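Local coordinates for protein DTDP-4-dehydrorhamnose reductase, rfbD ortholog (Clostridium acetobutylicum, PDB 1VL0) that probably catalyses the NAD(P)H-dependent reduction of dTDP-6-deoxy-L-lyxo-4-hexulose to dTDP-L-rhamnose, in the pathway that makes this nucleotide sugar, at residues 204-209 with 270-275. Residues are numbered along the deposited sequence; the frame is centred on the assembly and turned at random.
Sequences VLKVID and LTTGDI
Lys206 reaches out from its helix and runs between the side chains of Thr272 and Ile275, passing each in the opposite sense, so that nearly everything the helix offers the loop 270-275 belongs to this one residue. With CG anti to the backbone N and the next two torsions also extended, the chain spans the gap almost straight and bends only at its last bond (chi4 45°), which turns NZ toward the C-terminal end of the helix, where Glu210 lies, while keeping it within bonding distance of the loop. Lys206 NZ donates a hydrogen bond of 3.1 Å to Thr272 O. The approach is from above the carbonyl plane, 52° out of it, with a C=O...N angle of 125°. Glu210, one turn further along the same helix, completes the polar group: one carboxylate oxygen forms a salt bridge with Lys206 NZ, the other a hydrogen bond with Thr272 OG1. The acid thus joins both partners and probably helps to fix the bend of the lysine. Thr272 suits its place because its short hydroxyl can bond to Glu210 while lying alongside the lysine, whereas the bond from NZ uses only the main chain; Thr272 OG1 lies 3.3 Å from Lys206 CE, a contact without a bond. Helix 197-210 packs against parallel strands at the core of the Rossmann-type sheet, with Val204 and Ile208 meeting strands 66-69 and 107-113, while Lys206 extends towards the loop between helices 266-270 and 279-290. On the side of Ile275 the contact is apolar, along the last two methylenes: Ile275 CD1 lies 3.9 Å from Lys206 CD, and Ile275 CG2 4.1 Å from Lys206 CE. Gly273 takes a backbone shape that a side chain would obstruct, and Gly273 O comes 3.5 Å from Lys206 CE. Val52 of a second subunit packs on Thr272.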
ATOM      1  N   VAL A 204       5.560   9.496 -20.986  1.00 35.56           N
ATOM      2  CA  VAL A 204       6.086   8.213 -20.563  1.00 34.42           C
ATOM      3  C   VAL A 204       7.576   8.238 -20.662  1.00 34.51           C
ATOM      4  O   VAL A 204       8.249   7.840 -19.704  1.00 36.73           O
ATOM      5  CB  VAL A 204       5.528   7.056 -21.352  1.00 33.27           C
ATOM      6  CG1 VAL A 204       6.361   5.769 -21.149  1.00 33.49           C
ATOM      7  CG2 VAL A 204       4.119   6.803 -20.913  1.00 35.40           C
ATOM      8  N   LEU A 205       8.109   8.673 -21.790  1.00 34.52           N
ATOM      9  CA  LEU A 205       9.579   8.614 -21.979  1.00 34.85           C
ATOM     10  C   LEU A 205      10.315   9.683 -21.179  1.00 35.48           C
ATOM     11  O   LEU A 205      11.491   9.499 -20.820  1.00 34.91           O
ATOM     12  CB  LEU A 205       9.912   8.726 -23.446  1.00 36.69           C
ATOM     13  CG  LEU A 205       9.370   7.583 -24.332  1.00 39.87           C
ATOM     14  CD1 LEU A 205       9.531   7.936 -25.823  1.00 44.98           C
ATOM     15  CD2 LEU A 205      10.023   6.270 -24.025  1.00 38.04           C
ATOM     16  N   LYS A 206       9.654  10.810 -20.928  1.00 35.73           N
ATOM     17  CA  LYS A 206      10.182  11.863 -20.044  1.00 37.99           C
ATOM     18  C   LYS A 206      10.398  11.376 -18.582  1.00 35.76           C
ATOM     19  O   LYS A 206      11.474  11.562 -18.006  1.00 34.56           O
ATOM     20  CB  LYS A 206       9.205  13.052 -20.022  1.00 40.39           C
ATOM     21  CG  LYS A 206       9.554  14.250 -19.097  1.00 40.18           C
ATOM     22  CD  LYS A 206       8.290  15.227 -18.951  1.00 48.67           C
ATOM     23  CE  LYS A 206       8.498  16.456 -17.981  1.00 50.65           C
ATOM     24  NZ  LYS A 206       9.870  17.110 -18.272  1.00 45.44           N
ATOM     25  N   VAL A 207       9.361  10.818 -17.966  1.00 33.29           N
ATOM     26  CA  VAL A 207       9.483  10.381 -16.575  1.00 33.43           C
ATOM     27  C   VAL A 207      10.532   9.287 -16.423  1.00 29.71           C
ATOM     28  O   VAL A 207      11.248   9.264 -15.437  1.00 31.13           O
ATOM     29  CB  VAL A 207       8.162   9.984 -15.909  1.00 32.06           C
ATOM     30  CG1 VAL A 207       7.217  11.208 -15.864  1.00 33.75           C
ATOM     31  CG2 VAL A 207       7.487   8.815 -16.599  1.00 33.74           C
ATOM     32  N   ILE A 208      10.610   8.366 -17.363  1.00 33.40           N
ATOM     33  CA  ILE A 208      11.692   7.350 -17.336  1.00 34.36           C
ATOM     34  C   ILE A 208      13.064   7.997 -17.344  1.00 36.87           C
ATOM     35  O   ILE A 208      13.978   7.631 -16.614  1.00 38.62           O
ATOM     36  CB  ILE A 208      11.583   6.383 -18.545  1.00 35.23           C
ATOM     37  CG1 ILE A 208      10.326   5.514 -18.433  1.00 36.79           C
ATOM     38  CG2 ILE A 208      12.783   5.482 -18.687  1.00 38.32           C
ATOM     39  CD1 ILE A 208      10.088   4.736 -19.775  1.00 38.44           C
ATOM     40  N   ASP A 209      13.220   8.936 -18.233  1.00 37.57           N
ATOM     41  CA  ASP A 209      14.465   9.642 -18.381  1.00 38.52           C
ATOM     42  C   ASP A 209      14.898  10.330 -17.086  1.00 38.18           C
ATOM     43  O   ASP A 209      16.063  10.374 -16.774  1.00 34.92           O
ATOM     44  CB  ASP A 209      14.258  10.705 -19.445  1.00 43.04           C
ATOM     45  CG  ASP A 209      15.452  10.915 -20.271  1.00 56.71           C
ATOM     46  OD1 ASP A 209      16.424  11.544 -19.775  1.00 59.03           O
ATOM     47  OD2 ASP A 209      15.477  10.498 -21.454  1.00 80.97           O
ATOM     48  N   LEU A 270       3.567  19.688 -10.575  1.00 38.07           N
ATOM     49  CA  LEU A 270       4.305  19.823  -9.331  1.00 37.83           C
ATOM     50  C   LEU A 270       5.768  19.379  -9.441  1.00 38.18           C
ATOM     51  O   LEU A 270       6.521  19.597  -8.498  1.00 38.79           O
ATOM     52  CB  LEU A 270       3.645  18.978  -8.236  1.00 36.37           C
ATOM     53  CG  LEU A 270       2.240  19.291  -7.718  1.00 41.36           C
ATOM     54  CD1 LEU A 270       1.828  18.178  -6.772  1.00 40.38           C
ATOM     55  CD2 LEU A 270       2.212  20.625  -7.042  1.00 42.89           C
ATOM     56  N   THR A 271       6.140  18.698 -10.524  1.00 37.34           N
ATOM     57  CA  THR A 271       7.488  18.164 -10.671  1.00 37.60           C
ATOM     58  C   THR A 271       8.203  18.774 -11.866  1.00 40.50           C
ATOM     59  O   THR A 271       8.622  19.924 -11.775  1.00 40.09           O
ATOM     60  CB  THR A 271       7.519  16.630 -10.671  1.00 39.11           C
ATOM     61  OG1 THR A 271       6.716  16.104 -11.710  1.00 37.67           O
ATOM     62  CG2 THR A 271       6.862  16.031  -9.381  1.00 42.58           C
ATOM     63  N   THR A 272       8.303  18.073 -12.999  1.00 39.94           N
ATOM     64  CA  THR A 272       9.133  18.535 -14.098  1.00 39.61           C
ATOM     65  C   THR A 272       8.360  19.109 -15.268  1.00 40.75           C
ATOM     66  O   THR A 272       8.935  19.316 -16.320  1.00 38.89           O
ATOM     67  CB  THR A 272      10.022  17.386 -14.600  1.00 40.83           C
ATOM     68  OG1 THR A 272       9.212  16.224 -14.805  1.00 35.92           O
ATOM     69  CG2 THR A 272      11.041  16.963 -13.523  1.00 39.66           C
ATOM     70  N   GLY A 273       7.061  19.330 -15.105  1.00 35.66           N
ATOM     71  CA  GLY A 273       6.297  20.094 -16.064  1.00 37.46           C
ATOM     72  C   GLY A 273       5.291  19.336 -16.919  1.00 36.36           C
ATOM     73  O   GLY A 273       5.585  18.279 -17.467  1.00 36.67           O
ATOM     74  N   ASP A 274       4.085  19.886 -17.012  1.00 36.86           N
ATOM     75  CA  ASP A 274       3.035  19.336 -17.863  1.00 37.13           C
ATOM     76  C   ASP A 274       3.280  19.688 -19.338  1.00 39.41           C
ATOM     77  O   ASP A 274       2.813  20.704 -19.847  1.00 39.69           O
ATOM     78  CB  ASP A 274       1.656  19.815 -17.441  1.00 38.46           C
ATOM     79  CG  ASP A 274       0.541  19.155 -18.275  1.00 38.92           C
ATOM     80  OD1 ASP A 274       0.882  18.205 -19.050  1.00 38.66           O
ATOM     81  OD2 ASP A 274      -0.675  19.469 -18.206  1.00 40.87           O
ATOM     82  N   ILE A 275       4.012  18.825 -20.023  1.00 38.12           N
ATOM     83  CA  ILE A 275       4.343  19.032 -21.416  1.00 37.94           C
ATOM     84  C   ILE A 275       3.265  18.665 -22.404  1.00 38.61           C
ATOM     85  O   ILE A 275       3.493  18.763 -23.580  1.00 39.83           O
ATOM     86  CB  ILE A 275       5.641  18.280 -21.754  1.00 40.48           C
ATOM     87  CG1 ILE A 275       5.504  16.760 -21.534  1.00 40.61           C
ATOM     88  CG2 ILE A 275       6.796  18.842 -20.919  1.00 40.63           C
ATOM     89  CD1 ILE A 275       6.509  15.963 -22.312  1.00 42.21           C
TER